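Local coordinates for AmbC (Sorangium cellulosum, PDB 5O15), which probably catalyses both a dehydration and a ring-closing cyclisation of a polyketide intermediate during ambruticin biosynthesis, at residues A25-L28 and G33-L36; E66-A71 and P78-L83; A216-L221 and G288-R293. One frame throughout, in Å; residues are numbered along the deposited sequence. Where two conformers were deposited one is given.

Contact 1 of 3, residues A25-L28 and G33-L36; sequences AVRL and GYVL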
loop_
_atom_site.group_PDB
_atom_site.type_symbol
_atom_site.label_atom_id
_atom_site.label_comp_id
_atom_site.label_asym_id
_atom_site.label_seq_id
_atom_site.Cartn_x
_atom_site.Cartn_y
_atom_site.Cartn_z
ATOM N N ALA A 25 10.522 -10.953 16.083
ATOM C CA ALA A 25 10.312 -11.928 15.004
ATOM C C ALA A 25 10.734 -13.302 15.508
ATOM O O ALA A 25 11.931 -13.579 15.549
ATOM C CB ALA A 25 11.119 -11.504 13.784
ATOM N N VAL A 26 9.759 -14.118 15.881
ATOM C CA VAL A 26 10.034 -15.382 16.558
ATOM C C VAL A 26 9.875 -16.515 15.566
ATOM O O VAL A 26 8.811 -16.675 14.952
ATOM C CB VAL A 26 9.123 -15.553 17.777
ATOM C CG1 VAL A 26 9.323 -16.917 18.433
ATOM C CG2 VAL A 26 9.419 -14.462 18.778
ATOM N N ARG A 27 10.937 -17.306 15.423
ATOM C CA ARG A 27 10.850 -18.549 14.683
ATOM C C ARG A 27 10.339 -19.614 15.634
ATOM O O ARG A 27 10.945 -19.877 16.679
ATOM C CB ARG A 27 12.217 -18.958 14.140
ATOM C CG ARG A 27 12.158 -20.224 13.290
ATOM C CD ARG A 27 13.422 -20.422 12.464
ATOM N NE ARG A 27 14.625 -20.211 13.268
ATOM C CZ ARG A 27 15.277 -21.158 13.935
ATOM N NH1 ARG A 27 14.872 -22.420 13.896
ATOM N NH2 ARG A 27 16.359 -20.834 14.632
ATOM N N LEU A 28 9.210 -20.212 15.284
ATOM C CA LEU A 28 8.571 -21.163 16.160
ATOM C C LEU A 28 9.428 -22.409 16.295
ATOM O O LEU A 28 10.075 -22.879 15.345
ATOM C CB LEU A 28 7.164 -21.535 15.642
ATOM C CG LEU A 28 6.213 -20.315 15.588
ATOM C CD1 LEU A 28 4.899 -20.751 14.950
ATOM C CD2 LEU A 28 5.976 -19.767 16.976
ATOM N N GLY A 33 7.108 -22.223 11.273
ATOM C CA GLY A 33 6.306 -21.006 11.227
ATOM C C GLY A 33 7.008 -19.898 11.974
ATOM O O GLY A 33 8.025 -20.099 12.636
ATOM N N TYR A 34 6.423 -18.710 11.870
ATOM C CA TYR A 34 6.956 -17.510 12.498
ATOM C C TYR A 34 5.812 -16.684 13.049
ATOM O O TYR A 34 4.706 -16.690 12.508
ATOM C CB TYR A 34 7.730 -16.599 11.536
ATOM C CG TYR A 34 8.982 -17.223 10.974
ATOM C CD1 TYR A 34 8.930 -18.173 9.965
ATOM C CD2 TYR A 34 10.225 -16.772 11.375
ATOM C CE1 TYR A 34 10.091 -18.708 9.419
ATOM C CE2 TYR A 34 11.397 -17.303 10.833
ATOM C CZ TYR A 34 11.328 -18.251 9.852
ATOM O OH TYR A 34 12.490 -18.752 9.311
ATOM N N VAL A 35 6.116 -15.903 14.087
ATOM C CA VAL A 35 5.178 -14.959 14.693
ATOM C C VAL A 35 5.909 -13.642 14.903
ATOM O O VAL A 35 6.836 -13.560 15.716
ATOM C CB VAL A 35 4.587 -15.477 16.011
ATOM C CG1 VAL A 35 3.619 -14.463 16.586
ATOM C CG2 VAL A 35 3.882 -16.792 15.772
ATOM N N LEU A 36 5.478 -12.610 14.190
ATOM C CA LEU A 36 6.040 -11.275 14.304
ATOM C C LEU A 36 5.070 -10.420 15.099
ATOM O O LEU A 36 3.872 -10.421 14.825
ATOM C CB LEU A 36 6.269 -10.632 12.928
ATOM C CG LEU A 36 7.256 -11.353 12.026
ATOM C CD1 LEU A 36 6.639 -12.486 11.262
ATOM C CD2 LEU A 36 7.911 -10.421 11.053
HETATM O O HOH W 1 10.227 -22.563 12.515
#

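Contact 2 of 3, residues E66-A71 and P78-L83; sequences ELALAA and PSVSEL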
loop_
_atom_site.group_PDB
_atom_site.type_symbol
_atom_site.label_atom_id
_atom_site.label_comp_id
_atom_site.label_asym_id
_atom_site.label_seq_id
_atom_site.Cartn_x
_atom_site.Cartn_y
_atom_site.Cartn_z
ATOM N N GLU A 66 3.190 -3.382 3.352
ATOM C CA GLU A 66 4.466 -3.176 4.022
ATOM C C GLU A 66 4.707 -4.244 5.086
ATOM O O GLU A 66 5.816 -4.779 5.193
ATOM C CB GLU A 66 4.503 -1.763 4.624
ATOM C CG GLU A 66 5.588 -1.521 5.649
ATOM C CD GLU A 66 7.016 -1.568 5.108
ATOM O OE1 GLU A 66 7.231 -1.801 3.902
ATOM O OE2 GLU A 66 7.949 -1.422 5.934
ATOM N N LEU A 67 3.690 -4.546 5.895
ATOM C CA LEU A 67 3.872 -5.559 6.926
ATOM C C LEU A 67 4.132 -6.929 6.309
ATOM O O LEU A 67 4.970 -7.689 6.808
ATOM C CB LEU A 67 2.656 -5.565 7.861
ATOM C CG LEU A 67 2.575 -4.326 8.779
ATOM C CD1 LEU A 67 1.209 -4.204 9.403
ATOM C CD2 LEU A 67 3.676 -4.366 9.823
ATOM N N ALA A 68 3.441 -7.253 5.222
ATOM C CA ALA A 68 3.682 -8.523 4.542
ATOM C C ALA A 68 5.080 -8.575 3.928
ATOM O O ALA A 68 5.735 -9.617 3.979
ATOM C CB ALA A 68 2.628 -8.732 3.464
ATOM N N LEU A 69 5.555 -7.451 3.359
ATOM C CA LEU A 69 6.918 -7.389 2.856
ATOM C C LEU A 69 7.940 -7.569 3.972
ATOM O O LEU A 69 8.998 -8.166 3.754
ATOM C CB LEU A 69 7.158 -6.070 2.104
ATOM C CG LEU A 69 6.431 -5.949 0.760
ATOM C CD1 LEU A 69 6.414 -4.493 0.328
ATOM C CD2 LEU A 69 7.082 -6.792 -0.293
ATOM N N ALA A 70 7.664 -7.017 5.155
ATOM C CA ALA A 70 8.561 -7.212 6.288
ATOM C C ALA A 70 8.607 -8.683 6.691
ATOM O O ALA A 70 9.676 -9.223 7.002
ATOM C CB ALA A 70 8.124 -6.349 7.470
ATOM N N ALA A 71 7.447 -9.353 6.669
ATOM C CA ALA A 71 7.387 -10.780 6.967
ATOM C C ALA A 71 8.165 -11.568 5.936
ATOM O O ALA A 71 8.895 -12.499 6.300
ATOM C CB ALA A 71 5.929 -11.223 7.050
ATOM N N PRO A 78 11.242 -13.695 -1.236
ATOM C CA PRO A 78 11.432 -12.406 -1.909
ATOM C C PRO A 78 10.172 -11.634 -2.224
ATOM O O PRO A 78 10.292 -10.460 -2.622
ATOM C CB PRO A 78 12.175 -12.802 -3.193
ATOM C CG PRO A 78 11.709 -14.180 -3.482
ATOM C CD PRO A 78 11.555 -14.848 -2.123
ATOM N N SER A 79 8.990 -12.220 -2.122
ATOM C CA SER A 79 7.806 -11.569 -2.655
ATOM C C SER A 79 6.557 -11.919 -1.858
ATOM O O SER A 79 6.451 -13.009 -1.239
ATOM C CB SER A 79 7.632 -12.020 -4.097
ATOM O OG SER A 79 6.599 -11.316 -4.724
ATOM N N VAL A 80 5.603 -10.987 -1.885
ATOM C CA VAL A 80 4.227 -11.220 -1.501
ATOM C C VAL A 80 3.502 -11.673 -2.754
ATOM O O VAL A 80 3.198 -10.876 -3.646
ATOM C CB VAL A 80 3.605 -9.968 -0.896
ATOM C CG1 VAL A 80 2.167 -10.217 -0.503
ATOM C CG2 VAL A 80 4.441 -9.502 0.272
ATOM N N SER A 81 3.258 -12.977 -2.848
ATOM C CA SER A 81 2.593 -13.508 -4.018
ATOM C C SER A 81 1.131 -13.066 -4.084
ATOM O O SER A 81 0.641 -12.700 -5.158
ATOM C CB SER A 81 2.693 -15.026 -3.962
ATOM O OG SER A 81 1.856 -15.636 -4.928
ATOM N N GLU A 82 0.421 -13.093 -2.967
ATOM C CA GLU A 82 -0.966 -12.650 -2.933
ATOM C C GLU A 82 -1.245 -12.039 -1.574
ATOM O O GLU A 82 -0.707 -12.511 -0.563
ATOM C CB GLU A 82 -1.952 -13.810 -3.154
ATOM C CG GLU A 82 -1.761 -14.613 -4.441
ATOM C CD GLU A 82 -1.947 -13.778 -5.709
ATOM O OE1 GLU A 82 -2.612 -12.704 -5.652
ATOM O OE2 GLU A 82 -1.420 -14.199 -6.778
ATOM N N LEU A 83 -2.071 -10.999 -1.562
ATOM C CA LEU A 83 -2.555 -10.382 -0.344
ATOM C C LEU A 83 -4.004 -9.982 -0.580
ATOM O O LEU A 83 -4.322 -9.313 -1.565
ATOM C CB LEU A 83 -1.683 -9.177 0.045
ATOM C CG LEU A 83 -2.036 -8.527 1.397
ATOM C CD1 LEU A 83 -0.831 -7.869 2.065
ATOM C CD2 LEU A 83 -3.178 -7.541 1.341
#

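Contact 3 of 3, residues A216-L221 and G288-R293; sequences AALQAL and GTFRAR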
loop_
_atom_site.group_PDB
_atom_site.type_symbol
_atom_site.label_atom_id
_atom_site.label_comp_id
_atom_site.label_asym_id
_atom_site.label_seq_id
_atom_site.Cartn_x
_atom_site.Cartn_y
_atom_site.Cartn_z
ATOM N N ALA A 216 0.849 6.826 -2.686
ATOM C CA ALA A 216 0.907 7.893 -3.684
ATOM C C ALA A 216 0.754 7.360 -5.097
ATOM O O ALA A 216 0.221 8.059 -5.965
ATOM C CB ALA A 216 2.190 8.705 -3.490
ATOM N N ALA A 217 1.216 6.131 -5.370
ATOM C CA ALA A 217 0.950 5.557 -6.677
ATOM C C ALA A 217 -0.545 5.374 -6.905
ATOM O O ALA A 217 -1.053 5.604 -8.016
ATOM C CB ALA A 217 1.693 4.246 -6.845
ATOM N N LEU A 218 -1.265 4.954 -5.855
ATOM C CA LEU A 218 -2.719 4.852 -5.928
ATOM C C LEU A 218 -3.367 6.221 -6.107
ATOM O O LEU A 218 -4.329 6.357 -6.871
ATOM C CB LEU A 218 -3.270 4.175 -4.672
ATOM C CG LEU A 218 -2.673 2.815 -4.311
ATOM C CD1 LEU A 218 -3.386 2.284 -3.084
ATOM C CD2 LEU A 218 -2.752 1.883 -5.493
ATOM N N GLN A 219 -2.864 7.243 -5.405
ATOM C CA GLN A 219 -3.381 8.601 -5.582
ATOM C C GLN A 219 -3.252 9.037 -7.037
ATOM O O GLN A 219 -4.153 9.679 -7.579
ATOM C CB GLN A 219 -2.618 9.573 -4.686
ATOM C CG GLN A 219 -2.804 9.378 -3.190
ATOM C CD GLN A 219 -1.671 9.991 -2.413
ATOM O OE1 GLN A 219 -1.134 11.029 -2.816
ATOM N NE2 GLN A 219 -1.267 9.344 -1.312
ATOM N N ALA A 220 -2.109 8.737 -7.667
ATOM C CA ALA A 220 -1.912 9.154 -9.051
ATOM C C ALA A 220 -2.934 8.490 -9.953
ATOM O O ALA A 220 -3.517 9.138 -10.835
ATOM C CB ALA A 220 -0.490 8.806 -9.489
ATOM N N LEU A 221 -3.152 7.188 -9.756
ATOM C CA LEU A 221 -4.164 6.472 -10.500
ATOM C C LEU A 221 -5.551 7.077 -10.295
ATOM O O LEU A 221 -6.296 7.297 -11.253
ATOM C CB LEU A 221 -4.139 5.021 -10.054
ATOM C CG LEU A 221 -5.263 4.171 -10.612
ATOM C CD1 LEU A 221 -5.199 4.151 -12.132
ATOM C CD2 LEU A 221 -5.163 2.789 -10.091
ATOM N N GLY A 288 2.582 -6.684 -9.306
ATOM C CA GLY A 288 2.046 -7.196 -10.548
ATOM C C GLY A 288 0.600 -6.814 -10.748
ATOM O O GLY A 288 0.185 -6.480 -11.861
ATOM N N THR A 289 -0.175 -6.832 -9.674
ATOM C CA THR A 289 -1.570 -6.436 -9.703
ATOM C C THR A 289 -1.944 -5.758 -8.394
ATOM O O THR A 289 -1.514 -6.159 -7.297
ATOM C CB THR A 289 -2.520 -7.635 -9.916
ATOM O OG1 THR A 289 -2.011 -8.498 -10.947
ATOM C CG2 THR A 289 -3.902 -7.147 -10.329
ATOM N N PHE A 290 -2.767 -4.750 -8.544
ATOM C CA PHE A 290 -3.522 -4.118 -7.482
ATOM C C PHE A 290 -4.974 -4.131 -7.937
ATOM O O PHE A 290 -5.235 -3.825 -9.101
ATOM C CB PHE A 290 -3.013 -2.595 -7.449
ATOM C CG PHE A 290 -3.928 -1.666 -6.729
ATOM C CD1 PHE A 290 -3.945 -1.624 -5.358
ATOM C CD2 PHE A 290 -4.746 -0.774 -7.428
ATOM C CE1 PHE A 290 -4.785 -0.775 -4.694
ATOM C CE2 PHE A 290 -5.599 0.070 -6.755
ATOM C CZ PHE A 290 -5.613 0.068 -5.386
ATOM N N ARG A 291 -5.919 -4.470 -7.053
ATOM C CA ARG A 291 -7.334 -4.456 -7.404
ATOM C C ARG A 291 -8.103 -3.676 -6.365
ATOM O O ARG A 291 -7.901 -3.890 -5.165
ATOM C CB ARG A 291 -7.901 -5.862 -7.466
ATOM C CG ARG A 291 -7.210 -6.725 -8.445
ATOM C CD ARG A 291 -8.088 -7.891 -8.807
ATOM N NE ARG A 291 -7.338 -8.889 -9.548
ATOM C CZ ARG A 291 -7.116 -8.847 -10.858
ATOM N NH1 ARG A 291 -7.592 -7.851 -11.596
ATOM N NH2 ARG A 291 -6.413 -9.813 -11.433
ATOM N N ALA A 292 -9.000 -2.807 -6.831
ATOM C CA ALA A 292 -9.827 -2.003 -5.955
ATOM C C ALA A 292 -11.276 -2.100 -6.390
ATOM O O ALA A 292 -11.572 -2.364 -7.555
ATOM C CB ALA A 292 -9.401 -0.533 -6.012
ATOM N N ARG A 293 -12.169 -1.880 -5.435
ATOM C CA ARG A 293 -13.603 -1.877 -5.667
ATOM C C ARG A 293 -14.200 -0.599 -5.103
ATOM O O ARG A 293 -13.854 -0.198 -3.994
ATOM C CB ARG A 293 -14.237 -3.076 -4.946
ATOM C CG ARG A 293 -15.717 -3.202 -5.088
ATOM C CD ARG A 293 -16.248 -4.440 -4.368
ATOM N NE ARG A 293 -15.755 -5.689 -4.944
ATOM C CZ ARG A 293 -14.880 -6.514 -4.370
ATOM N NH1 ARG A 293 -14.363 -6.243 -3.175
ATOM N NH2 ARG A 293 -14.530 -7.634 -4.991
#

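Contact 1 of 3, residues A25-L28 and G33-L36
The carbonyl oxygen of Val-26 accepts the backbone N-H of Val-35 at 2.9 Å (O to N), and the CA-H of Tyr-34 leans on the same oxygen with CA 3.2 Å away. This doubly contacted atom lies in the antiparallel beta hairpin that opens the N-terminal hot-dog half of the double hot-dog fold. Val-26 N returns a hydrogen bond to Val-35 O, which completes the hydrogen-bonded pair Val-26/Val-35; nearer the turn, Leu-28 N donates to Gly-33 O over 2.9 Å.

Arg-27 and Tyr-34 form a non-hydrogen-bonded pair on the face shared with Ala-25 and Leu-36. Arg-27 CG stands anti to the backbone N (chi1 -177°) and passes over one face of the phenol ring, while CD continues to Tyr-34 OH at 3.7 Å. The touching is done by the aliphatic CB, CG and CD; the guanidinium plane is turned 64° from the ring. On the tyrosine side of the hairpin, Leu-36 reaches Val-101 of strand 96-103 and Ala-74 of helix 61-75.

Across the sheet, Val-26 and Val-35 share the other face. There, in the conformer given for Val-35, Leu-28 CD2 lies 3.8 Å from Val-35 CG2, and the Leu-28 side chain folds back over the Gly-33 carbonyl, its CB 3.4 Å from Gly-33 O.

Contact 2 of 3, residues E66-A71 and P78-L83
Val-80 meets the long helix of the N-terminal hot dog through one methyl branch. Its CB leaves strand 79-83 toward the helix and divides there. CG1 stands anti to the backbone N (chi1 180°), which leaves CG2, anti to the carbonyl carbon, as the branch that does the touching. CG2 lies 3.8 Å from Ala-68 CB and equally near the backbone carbon Ala-68 C, so the methyl rests against the helix main chain as well as its side chain. From the next residue of the helix, Leu-69 CD2 approaches the same CG2 to 3.8 Å, the two side chains crossing at about a right angle.

Ala-68 therefore receives two neighbours from the strand: besides Val-80, the CD1 methyl of Leu-83 lies 3.8 Å from its CB. The axes of the short segments, helix 66-71 and strand 79-83, pass 7.8 Å apart at 120°. All four residues are buried, and no hydrogen bond joins the two segments. Val-80 and Leu-83 can both point at the helix despite being three residues apart because Ser-81 and Glu-82 together face Val-135 in a classic beta bulge, which shifts the alternation of the strand.

This is the packing of a hot-dog fold, in which a central helix is wrapped by a curved antiparallel sheet. Phe-114 of strand 112-120 touches both Ala-68 and Leu-83, Leu-247 of strand 236-247 meets Leu-69, and Ala-71 lies against Val-101 and Val-103 of strand 96-103.

Contact 3 of 3, residues A216-L221 and G288-R293
In the core of the second hot dog, where helix 211-225 lies against its curved antiparallel sheet, the helix and strand 283-295 meet through a CH-pi contact between Leu-218 and Phe-290. In the conformer given for Phe-290, the CD2 methyl of Leu-218 sits over the middle of the phenyl face, 3.4 Å from the ring centroid and only 13° off the ring normal. CZ and CE1 are the ring atoms closest to that methyl, and the CD1 branch of Leu-218 adds a second touch at CE1, 3.7 Å away.

Phe-290 reaches the helix because its CG is anti to the backbone N (chi1 162°), carrying the ring from strand 289-293 toward Leu-218; the nearest CA atoms, those of Leu-218 and Phe-290, are still 9.1 Å apart. All three touching side chains are buried, and the contact is wholly apolar. Trp-242 of strand 236-247 meets the Phe-290 ring edge-to-face, and Pro-239 of that strand touches both Leu-218 and Phe-290. Leu-270 of strand 269-277 also touches Leu-221. One turn on from Leu-218, Leu-221 approaches the same ring obliquely, its CD2 stopping 4.3 Å from Phe-290 CE2.

Overall arrangement
From the N terminus the chain first closes contact 1, a short hairpin with four residues between its segments. Contact 2 follows as the chain leaves helix 61-75 and turns back along strand 79-85, with six residues between. Contact 3 closes last and spans 66 residues, from helix 211-225 to strand 283-295. The three run in series; none nests or crosses. Contacts 1 and 2 belong to the N-terminal hot dog and meet where Leu-36 CD2 packs on Ala-71 CA, whereas contact 3 lies in the second hot dog, its centre about 16 Å from that of contact 2. Strand 79-85 pairs with strand 236-247, which in turn pairs with strand 283-295, linking the two halves.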